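Sensory transduction histidine kinase, putative (Borrelia burgdorferi, PDB 5BWJ) is probably a hybrid histidine kinase that phosphorylates itself in response to small molecules, represented here by its periplasmic Venus-flytrap sensor domain. Local coordinates at residues 35-40 with 45-50. Sequence-based numbering, arbitrary orientation.
Sequences ILDKWA and ADIMVE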
ATOM      1  N   ILE B  35       8.443   9.214  10.714  1.00 36.59           N
ATOM      2  CA  ILE B  35       8.590  10.212   9.661  1.00 36.28           C
ATOM      3  C   ILE B  35       8.458  11.629  10.214  1.00 35.43           C
ATOM      4  O   ILE B  35       9.228  12.517   9.852  1.00 38.88           O
ATOM      5  CB  ILE B  35       7.542  10.019   8.545  1.00 41.63           C
ATOM      6  CG1 ILE B  35       7.675   8.629   7.921  1.00 46.04           C
ATOM      7  CG2 ILE B  35       7.700  11.091   7.464  1.00 44.74           C
ATOM      8  CD1 ILE B  35       6.537   8.268   6.989  1.00 49.17           C
ATOM      9  N   LEU B  36       7.469  11.837  11.079  1.00 36.05           N
ATOM     10  CA  LEU B  36       7.205  13.161  11.632  1.00 35.61           C
ATOM     11  C   LEU B  36       8.343  13.643  12.528  1.00 39.04           C
ATOM     12  O   LEU B  36       8.665  14.829  12.538  1.00 39.86           O
ATOM     13  CB  LEU B  36       5.889  13.156  12.414  1.00 34.50           C
ATOM     14  CG  LEU B  36       4.612  13.038  11.575  1.00 32.86           C
ATOM     15  CD1 LEU B  36       3.398  12.831  12.469  1.00 32.83           C
ATOM     16  CD2 LEU B  36       4.415  14.266  10.699  1.00 33.98           C
ATOM     17  N   ASP B  37       8.950  12.726  13.277  1.00 37.27           N
ATOM     18  CA  ASP B  37      10.106  13.063  14.101  1.00 40.71           C
ATOM     19  C   ASP B  37      11.281  13.501  13.229  1.00 43.05           C
ATOM     20  O   ASP B  37      12.035  14.398  13.600  1.00 46.42           O
ATOM     21  CB  ASP B  37      10.515  11.876  14.976  1.00 43.97           C
ATOM     22  CG  ASP B  37       9.555  11.639  16.131  1.00 48.40           C
ATOM     23  OD1 ASP B  37       8.925  12.610  16.600  1.00 48.53           O
ATOM     24  OD2 ASP B  37       9.433  10.478  16.575  1.00 52.20           O
ATOM     25  N   LYS B  38      11.435  12.865  12.073  1.00 42.74           N
ATOM     26  CA  LYS B  38      12.489  13.244  11.138  1.00 44.82           C
ATOM     27  C   LYS B  38      12.218  14.626  10.555  1.00 44.26           C
ATOM     28  O   LYS B  38      13.106  15.481  10.526  1.00 46.56           O
ATOM     29  CB  LYS B  38      12.613  12.216  10.011  1.00 47.25           C
ATOM     30  CG  LYS B  38      13.319  10.934  10.411  1.00 51.82           C
ATOM     31  CD  LYS B  38      13.670  10.105   9.189  1.00 57.46           C
ATOM     32  CE  LYS B  38      14.622   8.977   9.534  1.00 62.21           C
ATOM     33  NZ  LYS B  38      15.185   8.349   8.310  1.00 65.06           N
ATOM     34  N   TRP B  39      10.990  14.837  10.093  1.00 41.72           N
ATOM     35  CA  TRP B  39      10.584  16.129   9.551  1.00 40.76           C
ATOM     36  C   TRP B  39      10.777  17.232  10.583  1.00 40.19           C
ATOM     37  O   TRP B  39      11.166  18.351  10.247  1.00 41.46           O
ATOM     38  CB  TRP B  39       9.122  16.085   9.099  1.00 41.30           C
ATOM     39  CG  TRP B  39       8.589  17.414   8.643  1.00 43.12           C
ATOM     40  CD1 TRP B  39       8.564  17.894   7.366  1.00 46.09           C
ATOM     41  CD2 TRP B  39       7.998  18.430   9.465  1.00 41.88           C
ATOM     42  NE1 TRP B  39       7.997  19.145   7.341  1.00 47.37           N
ATOM     43  CE2 TRP B  39       7.641  19.498   8.616  1.00 44.61           C
ATOM     44  CE3 TRP B  39       7.737  18.540  10.834  1.00 38.74           C
ATOM     45  CZ2 TRP B  39       7.040  20.661   9.093  1.00 43.50           C
ATOM     46  CZ3 TRP B  39       7.139  19.695  11.305  1.00 39.94           C
ATOM     47  CH2 TRP B  39       6.797  20.739  10.437  1.00 42.25           C
ATOM     48  N   ALA B  40      10.507  16.904  11.841  1.00 38.01           N
ATOM     49  CA  ALA B  40      10.583  17.874  12.926  1.00 39.20           C
ATOM     50  C   ALA B  40      12.013  18.353  13.127  1.00 41.16           C
ATOM     51  O   ALA B  40      12.256  19.540  13.349  1.00 37.31           O
ATOM     52  CB  ALA B  40      10.041  17.269  14.212  1.00 37.92           C
ATOM     53  N   ALA B  45      11.704  22.008  14.945  1.00 56.12           N
ATOM     54  CA  ALA B  45      10.405  22.163  15.582  1.00 52.65           C
ATOM     55  C   ALA B  45      10.051  20.956  16.437  1.00 48.89           C
ATOM     56  O   ALA B  45      10.664  19.895  16.322  1.00 49.08           O
ATOM     57  CB  ALA B  45       9.333  22.392  14.529  1.00 53.54           C
ATOM     58  N   ASP B  46       9.065  21.143  17.307  1.00 45.10           N
ATOM     59  CA  ASP B  46       8.474  20.048  18.060  1.00 43.99           C
ATOM     60  C   ASP B  46       7.128  19.716  17.439  1.00 44.68           C
ATOM     61  O   ASP B  46       6.543  20.546  16.746  1.00 44.68           O
ATOM     62  CB  ASP B  46       8.319  20.423  19.533  1.00 44.95           C
ATOM     63  CG  ASP B  46       9.651  20.668  20.211  1.00 45.87           C
ATOM     64  OD1 ASP B  46      10.564  19.832  20.041  1.00 47.27           O
ATOM     65  OD2 ASP B  46       9.788  21.698  20.905  1.00 45.48           O
ATOM     66  N   ILE B  47       6.640  18.504  17.681  1.00 45.15           N
ATOM     67  CA  ILE B  47       5.380  18.073  17.094  1.00 46.94           C
ATOM     68  C   ILE B  47       4.442  17.460  18.125  1.00 43.11           C
ATOM     69  O   ILE B  47       4.874  16.877  19.122  1.00 41.00           O
ATOM     70  CB  ILE B  47       5.612  17.057  15.957  1.00 48.81           C
ATOM     71  CG1 ILE B  47       6.459  15.882  16.451  1.00 50.93           C
ATOM     72  CG2 ILE B  47       6.284  17.742  14.770  1.00 49.17           C
ATOM     73  CD1 ILE B  47       6.533  14.734  15.469  1.00 51.53           C
ATOM     74  N   MET B  48       3.149  17.626  17.865  1.00 42.05           N
ATOM     75  CA  MET B  48       2.090  17.004  18.643  1.00 40.02           C
ATOM     76  C   MET B  48       1.210  16.193  17.705  1.00 39.87           C
ATOM     77  O   MET B  48       0.714  16.716  16.708  1.00 39.84           O
ATOM     78  CB  MET B  48       1.264  18.063  19.379  1.00 39.88           C
ATOM     79  CG  MET B  48      -0.073  17.565  19.920  1.00 40.34           C
ATOM     80  SD  MET B  48       0.096  16.169  21.046  1.00 82.98           S
ATOM     81  CE  MET B  48      -1.624  15.752  21.312  1.00 54.03           C
ATOM     82  N   VAL B  49       1.021  14.917  18.025  1.00 41.75           N
ATOM     83  CA  VAL B  49       0.176  14.042  17.224  1.00 45.84           C
ATOM     84  C   VAL B  49      -1.122  13.758  17.963  1.00 47.03           C
ATOM     85  O   VAL B  49      -1.111  13.409  19.145  1.00 49.73           O
ATOM     86  CB  VAL B  49       0.882  12.714  16.894  1.00 48.22           C
ATOM     87  CG1 VAL B  49       0.004  11.852  15.999  1.00 49.49           C
ATOM     88  CG2 VAL B  49       2.219  12.980  16.219  1.00 48.91           C
ATOM     89  N   GLU B  50      -2.238  13.918  17.259  1.00 46.23           N
ATOM     90  CA  GLU B  50      -3.552  13.632  17.818  1.00 48.38           C
ATOM     91  C   GLU B  50      -4.395  12.864  16.809  1.00 46.16           C
ATOM     92  O   GLU B  50      -4.529  13.275  15.657  1.00 44.65           O
ATOM     93  CB  GLU B  50      -4.262  14.925  18.227  1.00 54.90           C
ATOM     94  CG  GLU B  50      -5.668  14.713  18.767  1.00 63.72           C
ATOM     95  CD  GLU B  50      -6.325  16.005  19.211  1.00 72.03           C
ATOM     96  OE1 GLU B  50      -7.418  16.323  18.696  1.00 74.84           O
ATOM     97  OE2 GLU B  50      -5.752  16.695  20.080  1.00 75.64           O
TER
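I47 overlaps the helix with both of its branches, CD1 on L36 and D37, CG2 on A40 and W39. I47 CD1 presses on L36 CB at 3.5 Å, tighter than an ordinary carbon contact, and lies 3.4 Å from D37 OD1, whose side chain crosses the isoleucine at about a right angle. With chi1 of 54°, I47 CG1 sits between the backbone N and the carbonyl carbon and carries CD1 toward L36 and D37, while I47 CG2 meets A40 CB at 3.8 Å. The same methyl lies near the plane of the W39 ring, at its edge, 4.1 Å from CZ3. Further along the strand, V49 CG2 touches L36 CD1 at 3.9 Å. In one lobe of the Venus-flytrap sensor, helix 32-42 leads through a short loop into strand 45-52, which pairs in parallel with strand 6-13, so the helix lies in a beta-alpha-beta crossover; the short segments run roughly antiparallel (153°). At the loop, A45 N donates to A40 O (3.0 Å, N-H...O angle 155°), tying A45 back to the helix. W39 also meets F10 of strand 6-13 edge-to-face, and its NE1 donates to N203 O, which helps fix the indole's orientation.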